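Local coordinates for small COPII coat GTPase SAR1 (Encephalitozoon cuniculi, PDB 6VS4), which is a small G protein of the Arf/Sar1 family, associated with the COPII vesicle coat and built on the P-loop nucleotide-binding fold, at residues Q29-V32 / K33-G37; M145-I148 / D149-G152; Y162-K165 / S166-Q170. All blocks are in the same frame, centred on the assembly; numbering follows the deposited sequence.

Contact 1 (Q29-V32 / K33-G37)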
ATOM      1  N   GLN A  29       3.068  15.930   8.558  1.00 52.66           N
ATOM      2  CA  GLN A  29       3.225  17.283   8.028  1.00 45.39           C
ATOM      3  C   GLN A  29       1.896  18.027   8.008  1.00 55.07           C
ATOM      4  O   GLN A  29       1.843  19.222   8.319  1.00 54.06           O
ATOM      5  CB  GLN A  29       3.831  17.225   6.627  1.00 46.22           C
ATOM      6  CG  GLN A  29       5.312  16.863   6.618  1.00 53.82           C
ATOM      7  CD  GLN A  29       5.759  16.278   5.297  1.00 63.31           C
ATOM      8  OE1 GLN A  29       5.207  16.600   4.250  1.00 71.03           O
ATOM      9  NE2 GLN A  29       6.776  15.426   5.336  1.00 61.21           N
ATOM     10  N   ASN A  30       0.814  17.340   7.630  1.00 54.77           N
ATOM     11  CA  ASN A  30      -0.504  17.964   7.627  1.00 50.05           C
ATOM     12  C   ASN A  30      -0.973  18.286   9.037  1.00 59.88           C
ATOM     13  O   ASN A  30      -1.503  19.372   9.290  1.00 62.11           O
ATOM     14  CB  ASN A  30      -1.518  17.023   6.984  1.00 46.38           C
ATOM     15  CG  ASN A  30      -1.498  17.073   5.483  1.00 55.34           C
ATOM     16  OD1 ASN A  30      -0.554  17.580   4.881  1.00 64.87           O
ATOM     17  ND2 ASN A  30      -2.550  16.546   4.862  1.00 46.34           N
ATOM     18  N   PHE A  31      -0.778  17.353   9.969  1.00 54.23           N
ATOM     19  CA  PHE A  31      -1.238  17.567  11.332  1.00 57.89           C
ATOM     20  C   PHE A  31      -0.559  18.776  11.957  1.00 62.72           C
ATOM     21  O   PHE A  31      -1.214  19.609  12.594  1.00 70.60           O
ATOM     22  CB  PHE A  31      -0.978  16.310  12.161  1.00 66.27           C
ATOM     23  CG  PHE A  31      -0.976  16.549  13.642  1.00 76.66           C
ATOM     24  CD1 PHE A  31      -2.155  16.476  14.366  1.00 82.36           C
ATOM     25  CD2 PHE A  31       0.202  16.842  14.312  1.00 79.44           C
ATOM     26  CE1 PHE A  31      -2.158  16.691  15.733  1.00 85.58           C
ATOM     27  CE2 PHE A  31       0.205  17.064  15.674  1.00 84.45           C
ATOM     28  CZ  PHE A  31      -0.977  16.984  16.386  1.00 84.81           C
ATOM     29  N   VAL A  32       0.751  18.902  11.759  1.00 56.45           N
ATOM     30  CA  VAL A  32       1.491  20.000  12.365  1.00 61.32           C
ATOM     31  C   VAL A  32       1.125  21.318  11.701  1.00 65.07           C
ATOM     32  O   VAL A  32       0.892  22.327  12.377  1.00 68.62           O
ATOM     33  CB  VAL A  32       2.999  19.713  12.289  1.00 68.92           C
ATOM     34  CG1 VAL A  32       3.804  20.990  12.455  1.00 73.49           C
ATOM     35  CG2 VAL A  32       3.373  18.673  13.334  1.00 67.92           C
ATOM     36  N   LYS A  33       1.044  21.324  10.370  1.00 68.24           N
ATOM     37  CA  LYS A  33       0.668  22.531   9.644  1.00 67.13           C
ATOM     38  C   LYS A  33      -0.708  23.037  10.071  1.00 68.26           C
ATOM     39  O   LYS A  33      -0.956  24.247  10.053  1.00 80.69           O
ATOM     40  CB  LYS A  33       0.717  22.249   8.140  1.00 64.95           C
ATOM     41  CG  LYS A  33       0.383  23.423   7.239  1.00 78.06           C
ATOM     42  CD  LYS A  33       1.446  23.616   6.163  1.00 92.64           C
ATOM     43  CE  LYS A  33       1.711  22.335   5.392  1.00 97.19           C
ATOM     44  NZ  LYS A  33       2.873  22.478   4.469  1.00 97.91           N
ATOM     45  N   SER A  34      -1.609  22.133  10.460  1.00 61.97           N
ATOM     46  CA  SER A  34      -2.959  22.509  10.868  1.00 59.05           C
ATOM     47  C   SER A  34      -3.049  22.950  12.323  1.00 66.31           C
ATOM     48  O   SER A  34      -4.112  23.421  12.744  1.00 66.93           O
ATOM     49  CB  SER A  34      -3.919  21.343  10.647  1.00 64.56           C
ATOM     50  OG  SER A  34      -3.809  20.427  11.718  1.00 74.83           O
ATOM     51  N   LEU A  35      -1.973  22.806  13.097  1.00 65.48           N
ATOM     52  CA  LEU A  35      -2.012  23.159  14.513  1.00 64.40           C
ATOM     53  C   LEU A  35      -2.135  24.659  14.717  1.00 60.32           C
ATOM     54  O   LEU A  35      -2.770  25.104  15.678  1.00 66.27           O
ATOM     55  CB  LEU A  35      -0.755  22.642  15.217  1.00 69.36           C
ATOM     56  CG  LEU A  35      -0.826  21.254  15.855  1.00 72.64           C
ATOM     57  CD1 LEU A  35       0.393  21.014  16.719  1.00 69.89           C
ATOM     58  CD2 LEU A  35      -2.103  21.105  16.672  1.00 74.50           C
ATOM     59  N   PHE A  36      -1.540  25.447  13.839  1.00 57.84           N
ATOM     60  CA  PHE A  36      -1.450  26.887  14.012  1.00 59.87           C
ATOM     61  C   PHE A  36      -2.503  27.537  13.125  1.00 70.31           C
ATOM     62  O   PHE A  36      -2.384  27.518  11.896  1.00 72.80           O
ATOM     63  CB  PHE A  36      -0.042  27.365  13.671  1.00 66.94           C
ATOM     64  CG  PHE A  36       1.034  26.662  14.455  1.00 69.23           C
ATOM     65  CD1 PHE A  36       1.458  27.155  15.680  1.00 64.45           C
ATOM     66  CD2 PHE A  36       1.598  25.488  13.977  1.00 67.96           C
ATOM     67  CE1 PHE A  36       2.436  26.502  16.405  1.00 59.45           C
ATOM     68  CE2 PHE A  36       2.574  24.828  14.696  1.00 69.04           C
ATOM     69  CZ  PHE A  36       2.996  25.339  15.912  1.00 64.80           C
ATOM     70  N   GLY A  37      -3.538  28.104  13.754  1.00 76.86           N
ATOM     71  CA  GLY A  37      -4.604  28.763  13.018  1.00 75.67           C
ATOM     72  C   GLY A  37      -4.312  30.196  12.640  1.00 80.48           C
ATOM     73  O   GLY A  37      -4.956  30.726  11.729  1.00 90.01           O
TER

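Contact 2 (M145-I148 / D149-G152). With GDP (guanosine-5'-diphosphate), chain D.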
ATOM      1  N   MET A 145      14.271  16.478  24.515  1.00 46.01           N
ATOM      2  CA  MET A 145      15.470  15.687  24.775  1.00 45.99           C
ATOM      3  C   MET A 145      15.592  14.702  23.617  1.00 44.63           C
ATOM      4  O   MET A 145      14.845  13.725  23.531  1.00 45.69           O
ATOM      5  CB  MET A 145      15.383  14.994  26.130  1.00 46.22           C
ATOM      6  CG  MET A 145      15.320  15.953  27.321  1.00 54.19           C
ATOM      7  SD  MET A 145      16.890  16.762  27.708  1.00 60.35           S
ATOM      8  CE  MET A 145      16.446  17.744  29.137  1.00 61.55           C
ATOM      9  N   ASN A 146      16.507  14.985  22.698  1.00 41.59           N
ATOM     10  CA  ASN A 146      16.590  14.287  21.425  1.00 43.71           C
ATOM     11  C   ASN A 146      17.715  13.258  21.444  1.00 48.44           C
ATOM     12  O   ASN A 146      18.592  13.280  22.310  1.00 56.48           O
ATOM     13  CB  ASN A 146      16.807  15.288  20.283  1.00 46.55           C
ATOM     14  CG  ASN A 146      16.629  14.663  18.909  1.00 44.52           C
ATOM     15  OD1 ASN A 146      15.802  13.775  18.724  1.00 48.05           O
ATOM     16  ND2 ASN A 146      17.410  15.128  17.938  1.00 47.03           N
ATOM     17  N   LYS A 147      17.670  12.350  20.462  1.00 52.38           N
ATOM     18  CA  LYS A 147      18.676  11.305  20.253  1.00 48.55           C
ATOM     19  C   LYS A 147      18.679  10.266  21.374  1.00 50.80           C
ATOM     20  O   LYS A 147      19.720   9.680  21.680  1.00 48.44           O
ATOM     21  CB  LYS A 147      20.078  11.897  20.079  1.00 51.59           C
ATOM     22  CG  LYS A 147      20.154  12.997  19.032  1.00 51.94           C
ATOM     23  CD  LYS A 147      21.558  13.116  18.491  1.00 60.52           C
ATOM     24  CE  LYS A 147      21.719  14.325  17.609  1.00 60.24           C
ATOM     25  NZ  LYS A 147      23.148  14.514  17.275  1.00 60.33           N
ATOM     26  N   ILE A 148      17.514   9.991  21.971  1.00 45.09           N
ATOM     27  CA  ILE A 148      17.459   8.999  23.034  1.00 44.94           C
ATOM     28  C   ILE A 148      17.804   7.610  22.525  1.00 57.67           C
ATOM     29  O   ILE A 148      18.154   6.734  23.325  1.00 64.97           O
ATOM     30  CB  ILE A 148      16.081   8.995  23.718  1.00 48.48           C
ATOM     31  CG1 ILE A 148      14.999   8.499  22.750  1.00 45.06           C
ATOM     32  CG2 ILE A 148      15.760  10.384  24.295  1.00 39.86           C
ATOM     33  CD1 ILE A 148      13.619   8.469  23.353  1.00 39.64           C
ATOM     34  N   ASP A 149      17.719   7.380  21.209  1.00 55.92           N
ATOM     35  CA  ASP A 149      18.139   6.098  20.646  1.00 55.74           C
ATOM     36  C   ASP A 149      19.623   5.829  20.890  1.00 59.78           C
ATOM     37  O   ASP A 149      20.035   4.665  20.972  1.00 61.09           O
ATOM     38  CB  ASP A 149      17.833   6.043  19.142  1.00 54.28           C
ATOM     39  CG  ASP A 149      18.515   7.160  18.360  1.00 53.14           C
ATOM     40  OD1 ASP A 149      18.279   8.342  18.678  1.00 49.64           O
ATOM     41  OD2 ASP A 149      19.295   6.859  17.433  1.00 57.77           O
ATOM     42  N   LEU A 150      20.443   6.880  20.998  1.00 60.95           N
ATOM     43  CA  LEU A 150      21.868   6.683  21.251  1.00 60.19           C
ATOM     44  C   LEU A 150      22.139   6.170  22.660  1.00 59.05           C
ATOM     45  O   LEU A 150      23.233   5.649  22.916  1.00 64.36           O
ATOM     46  CB  LEU A 150      22.632   7.980  20.984  1.00 65.21           C
ATOM     47  CG  LEU A 150      22.539   8.458  19.529  1.00 63.60           C
ATOM     48  CD1 LEU A 150      23.355   9.721  19.289  1.00 64.37           C
ATOM     49  CD2 LEU A 150      22.992   7.348  18.590  1.00 57.39           C
ATOM     50  N   GLU A 151      21.178   6.308  23.575  1.00 53.22           N
ATOM     51  CA  GLU A 151      21.252   5.686  24.894  1.00 52.62           C
ATOM     52  C   GLU A 151      20.516   4.359  24.948  1.00 55.36           C
ATOM     53  O   GLU A 151      20.362   3.790  26.033  1.00 59.61           O
ATOM     54  CB  GLU A 151      20.705   6.628  25.967  1.00 52.45           C
ATOM     55  CG  GLU A 151      21.482   7.921  26.066  1.00 70.01           C
ATOM     56  CD  GLU A 151      22.964   7.672  26.289  1.00 79.98           C
ATOM     57  OE1 GLU A 151      23.321   6.896  27.206  1.00 81.14           O
ATOM     58  OE2 GLU A 151      23.774   8.246  25.534  1.00 84.79           O
ATOM     59  N   GLY A 152      20.044   3.867  23.803  1.00 56.22           N
ATOM     60  CA  GLY A 152      19.270   2.642  23.735  1.00 56.74           C
ATOM     61  C   GLY A 152      17.838   2.759  24.208  1.00 52.13           C
ATOM     62  O   GLY A 152      17.205   1.739  24.493  1.00 58.18           O
TER
HETATM   63  PB  GDP D 302      21.575  21.337  14.076  1.00 59.19           P
HETATM   64  O1B GDP D 302      23.004  21.897  14.195  1.00 64.44           O
HETATM   65  O2B GDP D 302      20.803  21.974  12.959  1.00 66.03           O
HETATM   66  O3B GDP D 302      20.904  21.452  15.447  1.00 48.78           O
HETATM   67  O3A GDP D 302      21.706  19.775  13.817  1.00 41.84           O
HETATM   68  PA  GDP D 302      21.187  18.798  12.680  1.00 57.44           P
HETATM   69  O1A GDP D 302      22.039  19.062  11.449  1.00 63.76           O
HETATM   70  O2A GDP D 302      19.724  18.901  12.502  1.00 65.19           O
HETATM   71  O5' GDP D 302      21.594  17.344  13.198  1.00 65.96           O
HETATM   72  C5' GDP D 302      22.955  16.904  13.388  1.00 66.58           C
HETATM   73  C4' GDP D 302      23.022  15.405  13.228  1.00 58.76           C
HETATM   74  O4' GDP D 302      22.233  14.775  14.262  1.00 54.37           O
HETATM   75  C3' GDP D 302      22.512  14.861  11.888  1.00 62.61           C
HETATM   76  O3' GDP D 302      23.424  13.928  11.321  1.00 66.79           O
HETATM   77  C2' GDP D 302      21.183  14.196  12.259  1.00 59.69           C
HETATM   78  O2' GDP D 302      20.910  13.086  11.415  1.00 63.00           O
HETATM   79  C1' GDP D 302      21.484  13.728  13.678  1.00 58.11           C
HETATM   80  N9  GDP D 302      20.292  13.486  14.504  1.00 60.87           N
HETATM   81  C8  GDP D 302      19.231  14.325  14.726  1.00 57.81           C
HETATM   82  N7  GDP D 302      18.313  13.802  15.505  1.00 51.54           N
HETATM   83  C5  GDP D 302      18.798  12.539  15.808  1.00 61.03           C
HETATM   84  C6  GDP D 302      18.236  11.466  16.582  1.00 58.41           C
HETATM   85  O6  GDP D 302      17.181  11.473  17.209  1.00 54.84           O
HETATM   86  N1  GDP D 302      19.049  10.351  16.593  1.00 57.91           N
HETATM   87  C2  GDP D 302      20.266  10.258  15.972  1.00 59.26           C
HETATM   88  N2  GDP D 302      20.923   9.102  16.100  1.00 55.86           N
HETATM   89  N3  GDP D 302      20.804  11.244  15.260  1.00 63.31           N
HETATM   90  C4  GDP D 302      20.020  12.337  15.206  1.00 64.07           C

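Contact 3 (Y162-K165 / S166-Q170)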
ATOM      1  N   TYR A 162      13.530   7.135  35.508  1.00 62.03           N
ATOM      2  CA  TYR A 162      13.441   8.330  36.343  1.00 65.57           C
ATOM      3  C   TYR A 162      14.811   8.804  36.819  1.00 67.40           C
ATOM      4  O   TYR A 162      15.007  10.010  37.010  1.00 64.59           O
ATOM      5  CB  TYR A 162      12.497   8.096  37.526  1.00 72.31           C
ATOM      6  CG  TYR A 162      12.920   7.046  38.525  1.00 85.18           C
ATOM      7  CD1 TYR A 162      13.753   7.372  39.590  1.00 91.61           C
ATOM      8  CD2 TYR A 162      12.456   5.736  38.432  1.00 89.53           C
ATOM      9  CE1 TYR A 162      14.135   6.424  40.522  1.00 93.36           C
ATOM     10  CE2 TYR A 162      12.837   4.774  39.366  1.00 92.28           C
ATOM     11  CZ  TYR A 162      13.676   5.128  40.407  1.00 98.46           C
ATOM     12  OH  TYR A 162      14.067   4.196  41.344  1.00109.59           O
ATOM     13  N   GLN A 163      15.765   7.887  37.011  1.00 61.52           N
ATOM     14  CA  GLN A 163      17.121   8.303  37.363  1.00 63.78           C
ATOM     15  C   GLN A 163      17.734   9.167  36.264  1.00 62.62           C
ATOM     16  O   GLN A 163      18.253  10.256  36.528  1.00 65.73           O
ATOM     17  CB  GLN A 163      18.012   7.082  37.620  1.00 68.60           C
ATOM     18  CG  GLN A 163      17.638   6.236  38.820  1.00 71.40           C
ATOM     19  CD  GLN A 163      18.625   5.098  39.068  1.00 79.46           C
ATOM     20  OE1 GLN A 163      19.764   5.331  39.468  1.00 87.60           O
ATOM     21  NE2 GLN A 163      18.185   3.864  38.836  1.00 78.80           N
ATOM     22  N   TRP A 164      17.638   8.713  35.014  1.00 61.92           N
ATOM     23  CA  TRP A 164      18.267   9.422  33.905  1.00 57.71           C
ATOM     24  C   TRP A 164      17.563  10.743  33.624  1.00 62.77           C
ATOM     25  O   TRP A 164      18.212  11.737  33.278  1.00 63.94           O
ATOM     26  CB  TRP A 164      18.276   8.509  32.681  1.00 58.28           C
ATOM     27  CG  TRP A 164      18.880   9.044  31.413  1.00 63.03           C
ATOM     28  CD1 TRP A 164      20.194   9.341  31.181  1.00 63.69           C
ATOM     29  CD2 TRP A 164      18.193   9.288  30.179  1.00 64.47           C
ATOM     30  NE1 TRP A 164      20.364   9.775  29.884  1.00 55.57           N
ATOM     31  CE2 TRP A 164      19.149   9.752  29.250  1.00 59.57           C
ATOM     32  CE3 TRP A 164      16.859   9.178  29.777  1.00 64.54           C
ATOM     33  CZ2 TRP A 164      18.813  10.092  27.948  1.00 57.83           C
ATOM     34  CZ3 TRP A 164      16.529   9.514  28.479  1.00 64.66           C
ATOM     35  CH2 TRP A 164      17.500   9.967  27.581  1.00 66.30           C
ATOM     36  N   LYS A 165      16.238  10.780  33.775  1.00 64.98           N
ATOM     37  CA  LYS A 165      15.524  12.041  33.610  1.00 59.85           C
ATOM     38  C   LYS A 165      15.972  13.064  34.651  1.00 61.68           C
ATOM     39  O   LYS A 165      16.188  14.237  34.326  1.00 66.11           O
ATOM     40  CB  LYS A 165      14.019  11.797  33.679  1.00 58.18           C
ATOM     41  CG  LYS A 165      13.471  11.069  32.453  1.00 65.76           C
ATOM     42  CD  LYS A 165      12.120  10.415  32.723  1.00 68.57           C
ATOM     43  CE  LYS A 165      11.083  11.403  33.198  1.00 67.05           C
ATOM     44  NZ  LYS A 165       9.921  10.683  33.780  1.00 68.99           N
ATOM     45  N   SER A 166      16.162  12.628  35.899  1.00 63.59           N
ATOM     46  CA  SER A 166      16.656  13.543  36.923  1.00 72.89           C
ATOM     47  C   SER A 166      18.064  14.027  36.602  1.00 66.47           C
ATOM     48  O   SER A 166      18.362  15.216  36.745  1.00 66.26           O
ATOM     49  CB  SER A 166      16.634  12.868  38.294  1.00 79.08           C
ATOM     50  OG  SER A 166      15.331  12.867  38.846  1.00 88.59           O
ATOM     51  N   TRP A 167      18.933  13.126  36.138  1.00 66.25           N
ATOM     52  CA  TRP A 167      20.311  13.505  35.830  1.00 69.66           C
ATOM     53  C   TRP A 167      20.374  14.488  34.664  1.00 71.65           C
ATOM     54  O   TRP A 167      21.185  15.422  34.679  1.00 73.31           O
ATOM     55  CB  TRP A 167      21.138  12.257  35.530  1.00 64.65           C
ATOM     56  CG  TRP A 167      22.565  12.522  35.173  1.00 64.05           C
ATOM     57  CD1 TRP A 167      23.579  12.890  36.022  1.00 72.48           C
ATOM     58  CD2 TRP A 167      23.144  12.452  33.865  1.00 64.02           C
ATOM     59  NE1 TRP A 167      24.753  13.037  35.322  1.00 67.85           N
ATOM     60  CE2 TRP A 167      24.514  12.771  33.997  1.00 70.35           C
ATOM     61  CE3 TRP A 167      22.638  12.134  32.595  1.00 67.27           C
ATOM     62  CZ2 TRP A 167      25.382  12.793  32.905  1.00 73.95           C
ATOM     63  CZ3 TRP A 167      23.501  12.158  31.511  1.00 64.57           C
ATOM     64  CH2 TRP A 167      24.857  12.490  31.672  1.00 76.27           C
ATOM     65  N   LEU A 168      19.535  14.291  33.641  1.00 70.20           N
ATOM     66  CA  LEU A 168      19.498  15.231  32.524  1.00 61.19           C
ATOM     67  C   LEU A 168      19.080  16.614  32.994  1.00 61.83           C
ATOM     68  O   LEU A 168      19.692  17.622  32.622  1.00 71.97           O
ATOM     69  CB  LEU A 168      18.547  14.730  31.436  1.00 58.13           C
ATOM     70  CG  LEU A 168      19.020  13.568  30.574  1.00 57.07           C
ATOM     71  CD1 LEU A 168      17.934  13.211  29.574  1.00 54.41           C
ATOM     72  CD2 LEU A 168      20.312  13.930  29.867  1.00 52.56           C
ATOM     73  N   SER A 169      18.030  16.680  33.815  1.00 61.60           N
ATOM     74  CA  SER A 169      17.588  17.968  34.336  0.62 62.71           C
ATOM     75  C   SER A 169      18.654  18.599  35.225  1.00 64.88           C
ATOM     76  O   SER A 169      18.832  19.822  35.215  1.00 68.13           O
ATOM     77  CB  SER A 169      16.274  17.802  35.096  0.62 64.84           C
ATOM     78  OG  SER A 169      15.179  17.711  34.198  0.62 66.18           O
ATOM     79  N   GLN A 170      19.383  17.777  35.990  1.00 66.63           N
ATOM     80  CA  GLN A 170      20.414  18.310  36.881  1.00 65.61           C
ATOM     81  C   GLN A 170      21.563  18.923  36.091  1.00 70.05           C
ATOM     82  O   GLN A 170      22.081  19.981  36.458  1.00 74.55           O
ATOM     83  CB  GLN A 170      20.935  17.210  37.808  1.00 68.07           C
ATOM     84  CG  GLN A 170      22.122  17.632  38.654  1.00 76.07           C
ATOM     85  CD  GLN A 170      22.651  16.519  39.540  1.00 85.09           C
ATOM     86  OE1 GLN A 170      22.725  16.664  40.760  1.00100.80           O
ATOM     87  NE2 GLN A 170      23.059  15.418  38.931  1.00 81.35           N
TER

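Contact 1 (Q29-V32 / K33-G37)
The final turn of helix 9-33 runs into the loop leading to strand 40-47, and here Phe31 and Val32 meet Ser34, Leu35 and Phe36. Lys33 N still makes a regular i to i+4 bond, 3.0 Å from Gln29 O and with an N-H...O angle of 160°. Two residues on, Leu35 N turns instead to Val32 O at 3.0 Å, a three-residue spacing in place of the four-residue one. Serine suits such a place because its short hydroxyl can fold back on the backbone: with chi1 at 81°, Ser34 OG sits between its own N and carbonyl carbon and donates to Phe31 O at 2.9 Å. On the apolar side, Leu35 CG stands 4.2 Å above one face of the Phe31 ring, toward its rim, and Leu35 CD1 comes within 4.1 Å of Phe31 CE2. The Phe36 ring swings back along the chain until CD2 lies 3.6 Å from Val32 O. The buried Asn30 amide is held on both its polar atoms: OD1 by Lys26, and ND2 by Met5 O and Asp7 O of a second subunit. Phe31 also packs on Ile201 and on Ala206 of helix 204-223, and Leu35 on Phe209 of that helix, so the bulky apolar residues fasten the end of helix 9-33 against the C-terminal helix.

Contact 2 (M145-I148 / D149-G152)
Lys147 and Asp149, which touch across a tight turn after strand 141-146, belong to the Asn-Lys-Ile-Asp sequence from Asn146 to Asp149, the NKxD motif by which small G proteins recognise guanine. The lysine chain, extended beyond CG, runs over one face of the GDP base. Its CB starts near the six-membered ring, 3.9 Å from GDP N1 and 4.2 Å from Asp149 OD1. CG then rests 3.5 Å from GDP C6, and CD passes above GDP C4 while its flank meets Leu150 CD1 at 3.9 Å. CE moves on toward the sugar, and NZ donates to the ribose oxygen, GDP O4', at 3.2 Å. The same ammonium forms a salt bridge with Asp115 and a hydrogen bond to Asn49 O, which fix the tip at the end of this long apolar path. A lysine fits because its methylenes cover the base while its charged end finds polar partners beyond it.

Leu150 N, bonded to Lys147 O at 3.0 Å, and Glu151 N, bonded to Ile148 O, wind the backbone into a 3-10 turn. Asp149 meets the N1/N2 edge of the base, its chi1 of 58° turning the carboxylate toward the guanine. The two oxygens then divide the work: OD1 accepts the bond from GDP N1 at 3.0 Å and OD2 that from GDP N2 at 3.1 Å; Thr192 OG1 also bonds OD1 and helps position it. Both bonds are fairly straight, 159° and 166°. Since this pair of acceptors needs two neighbouring N-H donors, which guanine has and adenine lacks, the carboxylate reads the identity of the base.

Contact 3 (Y162-K165 / S166-Q170)
Leu168 packs against one face of the indole of Trp164, one helical turn earlier in helix 162-172, and the two side chains cross obliquely. Leu168 CD1 stands 3.6 Å from the centroid of the six-membered ring and only 13° off its normal, a CH-pi contact over the face. The closest ring atom is Trp164 CZ2, also 3.6 Å from Leu168 CD1. With CG anti to N (chi1 180°), the Trp164 indole stands out from the helix, one face turned to Leu168. The indoles of Trp164 and Trp167 meet at an angle, Trp164 CD1 lying 4.0 Å from Trp167 CE3.

Regular backbone bonds set this spacing, among them Leu168 N to Trp164 O at 2.9 Å and Trp167 N to Gln163 O at 3.0 Å. Ser166 adds a weak bond from OG to Tyr162 O. On another side of the helix, Lys165 forms a salt bridge with Glu159, and Ser169 OG bonds to Ile174 O. The second ring partner of Trp164 is His153, their planes inclined at about 40°. Trp164 also packs on Ile148 and Glu151, joining this surface helix to the loop after strand 141-146.

A wide aromatic surface suits position 164 because it can receive an aliphatic branch on its face while its rim reaches other residues. The attraction between Trp164 and Leu168 is probably mainly dispersive, as in CH-pi contacts generally, and depends on close fit rather than on charge.

The three contacts follow one another along the chain, all within the Arf-family region. Contact 1, where helix 9-33 gives way to the loop before strand 40-47, stands across the chain's centre from the others: its centre is 26 Å from that of contact 2 and 32 Å from that of contact 3. Contacts 2 and 3 are neighbours, centres 13 Å apart. Contact 2 leaves strand 141-146 of the central sheet, and contact 3 lies on helix 162-172 beside it: Ile148 CG2 meets Trp164 CH2 at 3.7 Å, and Met145 SD meets Leu168 CD1 at 4.1 Å. The guanine-recognising loop is backed by this helix, whereas contact 1 belongs to the N-terminal helix and the subunit interface.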